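Local coordinates for protein Alpha/beta hydrolase (Paenibacillus sp. VTT E-133280, PDB 6TJ2) that probably hydrolyses methyl salicylate to salicylic acid, as an extracellular alpha/beta-hydrolase esterase related in structure and function to tobacco salicylic acid binding protein 2, at residues A[159-162]-A[163-167]; A[207-210]-A[211-214]; A[61-64]-A[65-69]; A[272-275]-A[276-280]. One frame throughout, in Å; residues are numbered along the deposited sequence.

The four contacts form two pairs on opposite sides of the chain's centre. Contacts 1 and 2 belong to the region inserted between core strands 134-139 and 226-231, and their centres lie about 13 Å apart. R167 of contact 1 makes a cation-pi contact with F211 of contact 2, with NH1 of R167 3.7 Å from CD2 of F211. Contacts 3 and 4 are on helices 61-69 and 272-283, with centres about 9 Å apart. There CG2 of T63 meets SD of M279 at 3.6 Å. The two pairs are about 30 to 34 Å apart between centres. Contact 2 is near the probable active site: P209 touches F118, next to the likely nucleophile S117.

Contact 1 (A[159-162]-A[163-167]); sequences SLKS and FEQLR
S159 to S162 meet F163 to L166 through the i to i+4 contacts of one helix, 157-170, at the surface of the inserted cap region. Four backbone bonds carry the turn. F163 N reaches S159 O at 2.9 Å, and E164, Q165 and L166 repeat the step onto L160, K161 and S162. The side chains follow the same spacing. E164 comes back over the preceding turn. Its CG lies beside its own backbone N (chi1 -67°) and sits 3.2 Å from L160 O. The rest of the chain is extended, which brings OE2 to 3.8 Å from CG of L160. The carboxylate and the leucyl branch meet at a slant, without a polar bond. K161 and Q165 run side by side in the same direction. NE2 of Q165 is 3.9 Å from CG of K161, so the amide rests on the aliphatic part of the lysine. F163 turns inward instead. Its CD2 lies 3.5 Å from S159 O, approached obliquely, and the ring packs edge-to-face with F155. L166 sets its CG 3.4 Å from S162 O. F211 touches L160, F163 and E164, and so covers this flank of the helix. If an alanine stood at E164, the CG that packs on F211 would be gone, and L160 and the F211 ring would probably lose a neighbour and pack less firmly. The pattern is that of an amphipathic cap helix in an alpha/beta-hydrolase: K161 and Q165 face solvent, while F163 is buried against the rest of the cap.

Contact 2 (A[207-210]-A[211-214]); sequences ATPL and FEKL
T208 and A207 present their carbonyls to F211 and E212 in a short helical turn, 208-211, just before the chain becomes a loop. Backbone hydrogen bonds come first. T208 O accepts F211 N at 3.0 Å, with the donor well above the carbonyl plane (52°). The same oxygen takes a second, weak bond from E212 N at 3.2 Å, bent to 128° at the hydrogen. A water extends the turn: it donates to P209 O and to E212 O, each at 2.8 Å, and so ties P209 to E212 across the turn. A second kind of contact involves the ring of F211. With CG anti to its carbonyl carbon (chi1 -67°), the ring swings back toward the start of the turn. Its CD2 edge meets A207 O in the ring plane at 3.3 Å. CB of L210 packs on the ring from off its plane, 4.0 Å from CD2. The third kind is the aliphatic and carboxylate packing of E212. Its extended chain slants across T208. OE1 comes 3.4 Å from CA of P209 and also lies close to the T208 methyl, CG2. The main polar partner of OE1 is H92 N, while OG1 of T208 bonds N173. The chemistry implies a turn held mostly by carbonyl oxygens. T208 O serves one N-H well and a second weakly, and P209 O and E212 O share one water. The bond from H92 N to OE1 ties the turn to the start of helix 92-105, while the same carboxylate packs against carbons of T208 and P209.

Contact 3 (A[61-64]-A[65-69]); sequences DETA and SELRK
D61 O is gripped twice: S65 N donates to it at 3.1 Å, and a water donates at 2.8 Å. The same water accepts from NH1 of R68 at 2.9 Å, lying in the plane of the guanidinium at its edge. The arginine is thus linked through water to the first turn of helix 61-69. Its second terminal nitrogen, NH2, bonds V74 O of the next strand. The R68 chain is extended from CG to NE, and this carries the guanidinium back along the helix. NH1 comes 3.7 Å from the methyl CB of A64, and A64 O lies over one face of the group. A64 O also accepts R68 N, so one residue meets both ends of the arginine. The side chain of D61 makes no salt bridge to R68, as OD1 and NH1 are 7.0 Å apart. E66 behaves differently. Its chain bends at chi2 (-62°), and OE2 forms a salt bridge with NZ of K69 at 2.8 Å. The lysine approaches from above the carboxylate plane, 39° out of it. With an alanine here in place of E66, K69 would probably be left without its charge partner and its long chain set free to turn. On the buried flank, T63 holds V268 O through OG1 and touches helix 272-283, and L67 packs on V74. One salt bridge, E66 to K69, links successive turns. R68 ties the helix to strand 73-75 and, through water, to D61 O, while A64 and L67 seat it on that strand, within the beta-alpha-beta unit of strands 46-50 and 73-75.

Contact 4 (A[272-275]-A[276-280]); sequences PKMM and AELMV
P272 and A276 open the ladder of backbone bonds in helix 272-283. P272 is the first residue of the helix, and its O accepts A276 N at 2.9 Å. E277, L278 and M279 continue the pattern onto K273, M274 and M275. M274 O has a second donor, a water 3.0 Å away, which also donates to OE1 of E277. The water therefore joins the glutamate to the backbone one turn back. Charged side chains form the next group. K273 and E277 slant across each other on the exposed side. CE of the lysine lies 3.5 Å from OE2 of E277, but NZ stays 4.6 Å away from that oxygen. The attraction between the opposite charges is probably modest, and the contact is between a lysine methylene and a carboxylate oxygen. Apolar contacts make up the third group. L278 points back at the preceding turn, and its CD1 receives both methionines: SD of M275 at 4.1 Å and CE of M274 at 4.3 Å. The bend at chi2 (-57°) brings SD of M275 there. M279 places CG 3.3 Å from M275 O. Among its neighbours, the helix rests by M275, L278 and M279 on strand 226-231, where L229 and L231 receive them. P272 and M279 meet helix 61-69 at T63, and M274 and M275 touch T267 of helix 267-270.

Contact 1 (A[159-162]-A[163-167])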
loop_
_atom_site.group_PDB
_atom_site.type_symbol
_atom_site.label_atom_id
_atom_site.label_comp_id
_atom_site.label_asym_id
_atom_site.label_seq_id
_atom_site.Cartn_x
_atom_site.Cartn_y
_atom_site.Cartn_z
ATOM N N SER A 159 -3.444 -9.401 19.933
ATOM C CA SER A 159 -4.492 -8.360 20.138
ATOM C C SER A 159 -5.738 -9.030 20.714
ATOM O O SER A 159 -6.428 -8.464 21.626
ATOM C CB SER A 159 -4.830 -7.652 18.850
ATOM O OG SER A 159 -3.719 -6.958 18.319
ATOM N N LEU A 160 -6.151 -10.179 20.223
ATOM C CA LEU A 160 -7.335 -10.836 20.747
ATOM C C LEU A 160 -7.168 -11.133 22.245
ATOM O O LEU A 160 -8.119 -10.898 23.025
ATOM C CB LEU A 160 -7.593 -12.104 19.938
ATOM C CG LEU A 160 -8.661 -12.999 20.463
ATOM C CD1 LEU A 160 -9.955 -12.243 20.490
ATOM C CD2 LEU A 160 -8.786 -14.255 19.615
ATOM N N LYS A 161 -6.026 -11.687 22.613
ATOM C CA LYS A 161 -5.762 -11.980 24.047
ATOM C C LYS A 161 -5.822 -10.678 24.870
ATOM O O LYS A 161 -6.455 -10.731 25.929
ATOM C CB LYS A 161 -4.441 -12.739 24.193
ATOM C CG LYS A 161 -4.152 -13.267 25.600
ATOM C CD LYS A 161 -2.887 -14.122 25.658
ATOM C CE LYS A 161 -2.516 -14.782 24.339
ATOM N NZ LYS A 161 -1.442 -15.798 24.486
ATOM N N SER A 162 -5.256 -9.595 24.388
ATOM C CA SER A 162 -5.218 -8.269 25.046
ATOM C C SER A 162 -6.665 -7.795 25.273
ATOM O O SER A 162 -7.012 -7.364 26.404
ATOM C CB SER A 162 -4.425 -7.305 24.264
ATOM O OG SER A 162 -4.713 -5.953 24.596
ATOM N N PHE A 163 -7.556 -7.919 24.291
ATOM C CA PHE A 163 -8.969 -7.513 24.443
ATOM C C PHE A 163 -9.657 -8.410 25.474
ATOM O O PHE A 163 -10.420 -7.904 26.275
ATOM C CB PHE A 163 -9.755 -7.589 23.131
ATOM C CG PHE A 163 -9.437 -6.506 22.129
ATOM C CD1 PHE A 163 -9.206 -5.201 22.517
ATOM C CD2 PHE A 163 -9.445 -6.822 20.772
ATOM C CE1 PHE A 163 -8.918 -4.221 21.567
ATOM C CE2 PHE A 163 -9.191 -5.832 19.826
ATOM C CZ PHE A 163 -8.891 -4.548 20.230
ATOM N N GLU A 164 -9.385 -9.724 25.480
ATOM C CA GLU A 164 -9.979 -10.651 26.460
ATOM C C GLU A 164 -9.514 -10.229 27.859
ATOM O O GLU A 164 -10.353 -10.167 28.784
ATOM C CB GLU A 164 -9.549 -12.081 26.146
ATOM C CG GLU A 164 -10.086 -12.660 24.857
ATOM C CD GLU A 164 -9.448 -14.004 24.485
ATOM O OE1 GLU A 164 -8.427 -14.390 25.074
ATOM O OE2 GLU A 164 -9.980 -14.672 23.605
ATOM N N GLN A 165 -8.258 -9.860 27.994
ATOM C CA GLN A 165 -7.678 -9.451 29.300
ATOM C C GLN A 165 -8.321 -8.142 29.758
ATOM O O GLN A 165 -8.654 -8.018 30.952
ATOM C CB GLN A 165 -6.185 -9.315 29.199
ATOM C CG GLN A 165 -5.513 -10.684 29.178
ATOM C CD GLN A 165 -4.046 -10.608 28.842
ATOM O OE1 GLN A 165 -3.530 -9.598 28.359
ATOM N NE2 GLN A 165 -3.356 -11.714 29.086
ATOM N N LEU A 166 -8.489 -7.173 28.876
ATOM C CA LEU A 166 -9.158 -5.892 29.213
ATOM C C LEU A 166 -10.601 -6.160 29.608
ATOM O O LEU A 166 -11.040 -5.543 30.601
ATOM C CB LEU A 166 -9.103 -4.904 28.048
ATOM C CG LEU A 166 -7.732 -4.318 27.767
ATOM C CD1 LEU A 166 -7.672 -3.631 26.431
ATOM C CD2 LEU A 166 -7.258 -3.362 28.856
ATOM N N ARG A 167 -11.333 -7.007 28.923
ATOM C CA ARG A 167 -12.727 -7.327 29.247
ATOM C C ARG A 167 -12.757 -7.913 30.668
ATOM O O ARG A 167 -13.555 -7.475 31.532
ATOM C CB ARG A 167 -13.316 -8.285 28.218
ATOM C CG ARG A 167 -14.674 -8.843 28.586
ATOM C CD ARG A 167 -15.113 -10.031 27.746
ATOM N NE ARG A 167 -14.228 -11.157 28.094
ATOM C CZ ARG A 167 -13.884 -12.168 27.296
ATOM N NH1 ARG A 167 -14.429 -12.311 26.101
ATOM N NH2 ARG A 167 -13.029 -13.075 27.742
#

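Contact 2 (A[207-210]-A[211-214])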
loop_
_atom_site.group_PDB
_atom_site.type_symbol
_atom_site.label_atom_id
_atom_site.label_comp_id
_atom_site.label_asym_id
_atom_site.label_seq_id
_atom_site.Cartn_x
_atom_site.Cartn_y
_atom_site.Cartn_z
ATOM N N ALA A 207 -18.690 -5.510 25.867
ATOM C CA ALA A 207 -17.794 -6.445 25.182
ATOM C C ALA A 207 -18.539 -7.554 24.439
ATOM O O ALA A 207 -17.964 -8.113 23.504
ATOM C CB ALA A 207 -16.825 -7.066 26.154
ATOM N N THR A 208 -19.730 -7.951 24.840
ATOM C CA THR A 208 -20.351 -9.163 24.271
ATOM C C THR A 208 -20.410 -9.129 22.748
ATOM O O THR A 208 -20.039 -10.110 22.105
ATOM C CB THR A 208 -21.691 -9.473 24.914
ATOM O OG1 THR A 208 -21.455 -9.685 26.310
ATOM C CG2 THR A 208 -22.415 -10.591 24.211
ATOM N N PRO A 209 -20.845 -8.036 22.099
ATOM C CA PRO A 209 -21.011 -8.065 20.659
ATOM C C PRO A 209 -19.696 -8.261 19.904
ATOM O O PRO A 209 -19.780 -8.645 18.724
ATOM C CB PRO A 209 -21.653 -6.706 20.336
ATOM C CG PRO A 209 -22.342 -6.323 21.617
ATOM C CD PRO A 209 -21.387 -6.812 22.702
ATOM N N LEU A 210 -18.589 -7.942 20.503
ATOM C CA LEU A 210 -17.277 -8.103 19.820
ATOM C C LEU A 210 -16.900 -9.578 19.745
ATOM O O LEU A 210 -16.136 -9.958 18.863
ATOM C CB LEU A 210 -16.219 -7.307 20.565
ATOM C CG LEU A 210 -16.180 -5.804 20.290
ATOM C CD1 LEU A 210 -17.506 -5.120 20.593
ATOM C CD2 LEU A 210 -15.070 -5.176 21.140
ATOM N N PHE A 211 -17.392 -10.409 20.650
ATOM C CA PHE A 211 -16.965 -11.820 20.765
ATOM C C PHE A 211 -18.043 -12.778 20.281
ATOM O O PHE A 211 -17.746 -13.996 20.137
ATOM C CB PHE A 211 -16.578 -12.140 22.200
ATOM C CG PHE A 211 -15.348 -11.421 22.652
ATOM C CD1 PHE A 211 -14.103 -11.987 22.411
ATOM C CD2 PHE A 211 -15.405 -10.195 23.269
ATOM C CE1 PHE A 211 -12.947 -11.326 22.780
ATOM C CE2 PHE A 211 -14.241 -9.552 23.658
ATOM C CZ PHE A 211 -13.017 -10.093 23.390
ATOM N N GLU A 212 -19.249 -12.333 19.965
ATOM C CA GLU A 212 -20.326 -13.234 19.477
ATOM C C GLU A 212 -20.033 -13.686 18.056
ATOM O O GLU A 212 -19.667 -12.885 17.152
ATOM C CB GLU A 212 -21.680 -12.537 19.548
ATOM C CG GLU A 212 -22.209 -12.320 20.927
ATOM C CD GLU A 212 -23.536 -11.613 20.897
ATOM O OE1 GLU A 212 -23.554 -10.382 20.810
ATOM O OE2 GLU A 212 -24.573 -12.325 20.983
ATOM N N LYS A 213 -20.212 -14.979 17.811
ATOM C CA LYS A 213 -20.169 -15.559 16.454
ATOM C C LYS A 213 -21.374 -15.117 15.669
ATOM O O LYS A 213 -22.489 -15.173 16.222
ATOM C CB LYS A 213 -20.177 -17.085 16.530
ATOM C CG LYS A 213 -19.033 -17.645 17.321
ATOM C CD LYS A 213 -17.664 -17.114 17.048
ATOM C CE LYS A 213 -16.661 -18.180 17.453
ATOM N NZ LYS A 213 -15.260 -17.659 17.623
ATOM N N LEU A 214 -21.200 -14.612 14.456
ATOM C CA LEU A 214 -22.328 -14.103 13.678
ATOM C C LEU A 214 -22.769 -15.065 12.596
ATOM O O LEU A 214 -21.939 -15.580 11.863
ATOM C CB LEU A 214 -21.911 -12.744 13.113
ATOM C CG LEU A 214 -21.452 -11.728 14.148
ATOM C CD1 LEU A 214 -20.973 -10.484 13.461
ATOM C CD2 LEU A 214 -22.585 -11.373 15.105
HETATM O O HOH W 1 -18.829 -10.273 16.677
#

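Contact 3 (A[61-64]-A[65-69])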
loop_
_atom_site.group_PDB
_atom_site.type_symbol
_atom_site.label_atom_id
_atom_site.label_comp_id
_atom_site.label_asym_id
_atom_site.label_seq_id
_atom_site.Cartn_x
_atom_site.Cartn_y
_atom_site.Cartn_z
ATOM N N ASP A 61 -20.018 13.714 13.407
ATOM C CA ASP A 61 -20.574 15.089 13.376
ATOM C C ASP A 61 -19.987 15.897 12.214
ATOM O O ASP A 61 -20.767 16.484 11.410
ATOM C CB ASP A 61 -20.326 15.797 14.697
ATOM C CG ASP A 61 -21.202 15.361 15.862
ATOM O OD1 ASP A 61 -22.161 14.647 15.620
ATOM O OD2 ASP A 61 -20.792 15.765 17.007
ATOM N N GLU A 62 -18.685 15.950 12.115
ATOM C CA GLU A 62 -18.026 16.860 11.125
ATOM C C GLU A 62 -18.252 16.333 9.719
ATOM O O GLU A 62 -18.518 17.093 8.774
ATOM C CB GLU A 62 -16.548 17.028 11.443
ATOM C CG GLU A 62 -16.234 17.660 12.810
ATOM C CD GLU A 62 -16.333 16.764 14.031
ATOM O OE1 GLU A 62 -16.547 15.518 13.934
ATOM O OE2 GLU A 62 -16.197 17.337 15.165
ATOM N N THR A 63 -18.017 15.061 9.519
ATOM C CA THR A 63 -18.134 14.463 8.180
ATOM C C THR A 63 -19.567 14.491 7.701
ATOM O O THR A 63 -19.838 14.807 6.502
ATOM C CB THR A 63 -17.492 13.077 8.175
ATOM O OG1 THR A 63 -16.068 13.174 8.311
ATOM C CG2 THR A 63 -17.814 12.323 6.925
ATOM N N ALA A 64 -20.530 14.203 8.574
ATOM C CA ALA A 64 -21.947 14.302 8.169
ATOM C C ALA A 64 -22.315 15.741 7.747
ATOM O O ALA A 64 -23.033 15.883 6.781
ATOM C CB ALA A 64 -22.825 13.806 9.323
ATOM N N SER A 65 -21.812 16.704 8.488
ATOM C CA SER A 65 -22.075 18.129 8.170
ATOM C C SER A 65 -21.529 18.420 6.774
ATOM O O SER A 65 -22.218 19.072 5.943
ATOM C CB SER A 65 -21.415 19.023 9.142
ATOM O OG SER A 65 -21.535 20.364 8.743
ATOM N N GLU A 66 -20.349 17.930 6.428
ATOM C CA GLU A 66 -19.776 18.175 5.069
ATOM C C GLU A 66 -20.575 17.439 4.007
ATOM O O GLU A 66 -20.727 17.950 2.879
ATOM C CB GLU A 66 -18.283 17.849 5.048
ATOM C CG GLU A 66 -17.457 18.797 5.882
ATOM C CD GLU A 66 -17.492 20.250 5.460
ATOM O OE1 GLU A 66 -17.495 20.484 4.258
ATOM O OE2 GLU A 66 -17.419 21.115 6.368
ATOM N N LEU A 67 -21.041 16.227 4.262
ATOM C CA LEU A 67 -21.911 15.516 3.313
ATOM C C LEU A 67 -23.190 16.297 3.065
ATOM O O LEU A 67 -23.631 16.366 1.882
ATOM C CB LEU A 67 -22.229 14.111 3.807
ATOM C CG LEU A 67 -21.148 13.076 3.593
ATOM C CD1 LEU A 67 -21.476 11.817 4.427
ATOM C CD2 LEU A 67 -20.981 12.732 2.138
ATOM N N ARG A 68 -23.769 16.885 4.106
ATOM C CA ARG A 68 -25.029 17.637 3.935
ATOM C C ARG A 68 -24.767 18.889 3.077
ATOM O O ARG A 68 -25.621 19.248 2.275
ATOM C CB ARG A 68 -25.641 17.997 5.281
ATOM C CG ARG A 68 -26.183 16.795 6.033
ATOM C CD ARG A 68 -26.866 17.156 7.349
ATOM N NE ARG A 68 -27.099 15.963 8.149
ATOM C CZ ARG A 68 -26.430 15.581 9.204
ATOM N NH1 ARG A 68 -25.524 16.369 9.764
ATOM N NH2 ARG A 68 -26.656 14.396 9.743
ATOM N N LYS A 69 -23.600 19.504 3.215
ATOM C CA LYS A 69 -23.258 20.697 2.398
ATOM C C LYS A 69 -23.177 20.311 0.932
ATOM O O LYS A 69 -23.383 21.224 0.097
ATOM C CB LYS A 69 -21.952 21.326 2.856
ATOM C CG LYS A 69 -21.979 21.967 4.227
ATOM C CD LYS A 69 -20.589 22.452 4.596
ATOM C CE LYS A 69 -20.468 22.976 6.004
ATOM N NZ LYS A 69 -19.070 23.418 6.249
HETATM O O HOH W 2 -23.522 16.216 11.821
#

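Contact 4 (A[272-275]-A[276-280])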
loop_
_atom_site.group_PDB
_atom_site.type_symbol
_atom_site.label_atom_id
_atom_site.label_comp_id
_atom_site.label_asym_id
_atom_site.label_seq_id
_atom_site.Cartn_x
_atom_site.Cartn_y
_atom_site.Cartn_z
ATOM N N PRO A 272 -12.903 16.510 7.326
ATOM C CA PRO A 272 -14.246 16.025 7.028
ATOM C C PRO A 272 -14.655 16.271 5.582
ATOM O O PRO A 272 -15.469 15.507 5.059
ATOM C CB PRO A 272 -15.160 16.762 8.032
ATOM C CG PRO A 272 -14.345 18.024 8.395
ATOM C CD PRO A 272 -12.898 17.556 8.358
ATOM N N LYS A 273 -14.205 17.361 4.936
ATOM C CA LYS A 273 -14.606 17.595 3.545
ATOM C C LYS A 273 -14.008 16.515 2.654
ATOM O O LYS A 273 -14.706 15.963 1.802
ATOM C CB LYS A 273 -14.164 18.995 3.118
ATOM C CG LYS A 273 -14.596 19.369 1.711
ATOM C CD LYS A 273 -13.995 20.684 1.249
ATOM C CE LYS A 273 -13.978 20.809 -0.263
ATOM N NZ LYS A 273 -14.232 22.207 -0.688
ATOM N N MET A 274 -12.737 16.221 2.870
ATOM C CA MET A 274 -12.079 15.146 2.110
ATOM C C MET A 274 -12.772 13.790 2.367
ATOM O O MET A 274 -13.050 13.026 1.422
ATOM C CB MET A 274 -10.609 15.082 2.507
ATOM C CG MET A 274 -9.840 14.037 1.772
ATOM S SD MET A 274 -8.297 13.584 2.599
ATOM C CE MET A 274 -9.000 12.571 3.911
ATOM N N MET A 275 -13.134 13.521 3.607
ATOM C CA MET A 275 -13.832 12.276 3.930
ATOM C C MET A 275 -15.196 12.180 3.280
ATOM O O MET A 275 -15.570 11.123 2.741
ATOM C CB MET A 275 -13.970 12.060 5.444
ATOM C CG MET A 275 -12.662 11.817 6.149
ATOM S SD MET A 275 -11.696 10.390 5.490
ATOM C CE MET A 275 -13.016 9.191 5.372
ATOM N N ALA A 276 -15.951 13.274 3.287
ATOM C CA ALA A 276 -17.262 13.310 2.608
ATOM C C ALA A 276 -17.075 12.998 1.134
ATOM O O ALA A 276 -17.817 12.198 0.574
ATOM C CB ALA A 276 -17.888 14.667 2.834
ATOM N N GLU A 277 -16.068 13.578 0.500
ATOM C CA GLU A 277 -15.827 13.304 -0.927
ATOM C C GLU A 277 -15.497 11.831 -1.149
ATOM O O GLU A 277 -15.980 11.248 -2.124
ATOM C CB GLU A 277 -14.716 14.209 -1.446
ATOM C CG GLU A 277 -15.079 15.677 -1.455
ATOM C CD GLU A 277 -13.859 16.555 -1.723
ATOM O OE1 GLU A 277 -12.700 16.038 -1.751
ATOM O OE2 GLU A 277 -14.054 17.753 -1.897
ATOM N N LEU A 278 -14.715 11.242 -0.280
ATOM C CA LEU A 278 -14.398 9.820 -0.396
ATOM C C LEU A 278 -15.618 8.934 -0.216
ATOM O O LEU A 278 -15.811 7.917 -0.924
ATOM C CB LEU A 278 -13.320 9.380 0.598
ATOM C CG LEU A 278 -11.920 9.933 0.297
ATOM C CD1 LEU A 278 -11.014 9.713 1.474
ATOM C CD2 LEU A 278 -11.353 9.291 -0.984
ATOM N N MET A 279 -16.498 9.328 0.703
ATOM C CA MET A 279 -17.720 8.542 0.935
ATOM C C MET A 279 -18.644 8.638 -0.257
ATOM O O MET A 279 -19.293 7.648 -0.608
ATOM C CB MET A 279 -18.418 9.025 2.212
ATOM C CG MET A 279 -17.605 8.667 3.435
ATOM S SD MET A 279 -18.261 9.434 4.901
ATOM C CE MET A 279 -17.516 8.461 6.209
ATOM N N VAL A 280 -18.698 9.796 -0.941
ATOM C CA VAL A 280 -19.476 9.871 -2.206
ATOM C C VAL A 280 -18.832 8.985 -3.253
ATOM O O VAL A 280 -19.518 8.327 -3.998
ATOM C CB VAL A 280 -19.588 11.348 -2.636
ATOM C CG1 VAL A 280 -20.198 11.500 -4.037
ATOM C CG2 VAL A 280 -20.392 12.153 -1.619
HETATM O O HOH W 3 -11.450 13.326 -1.074
#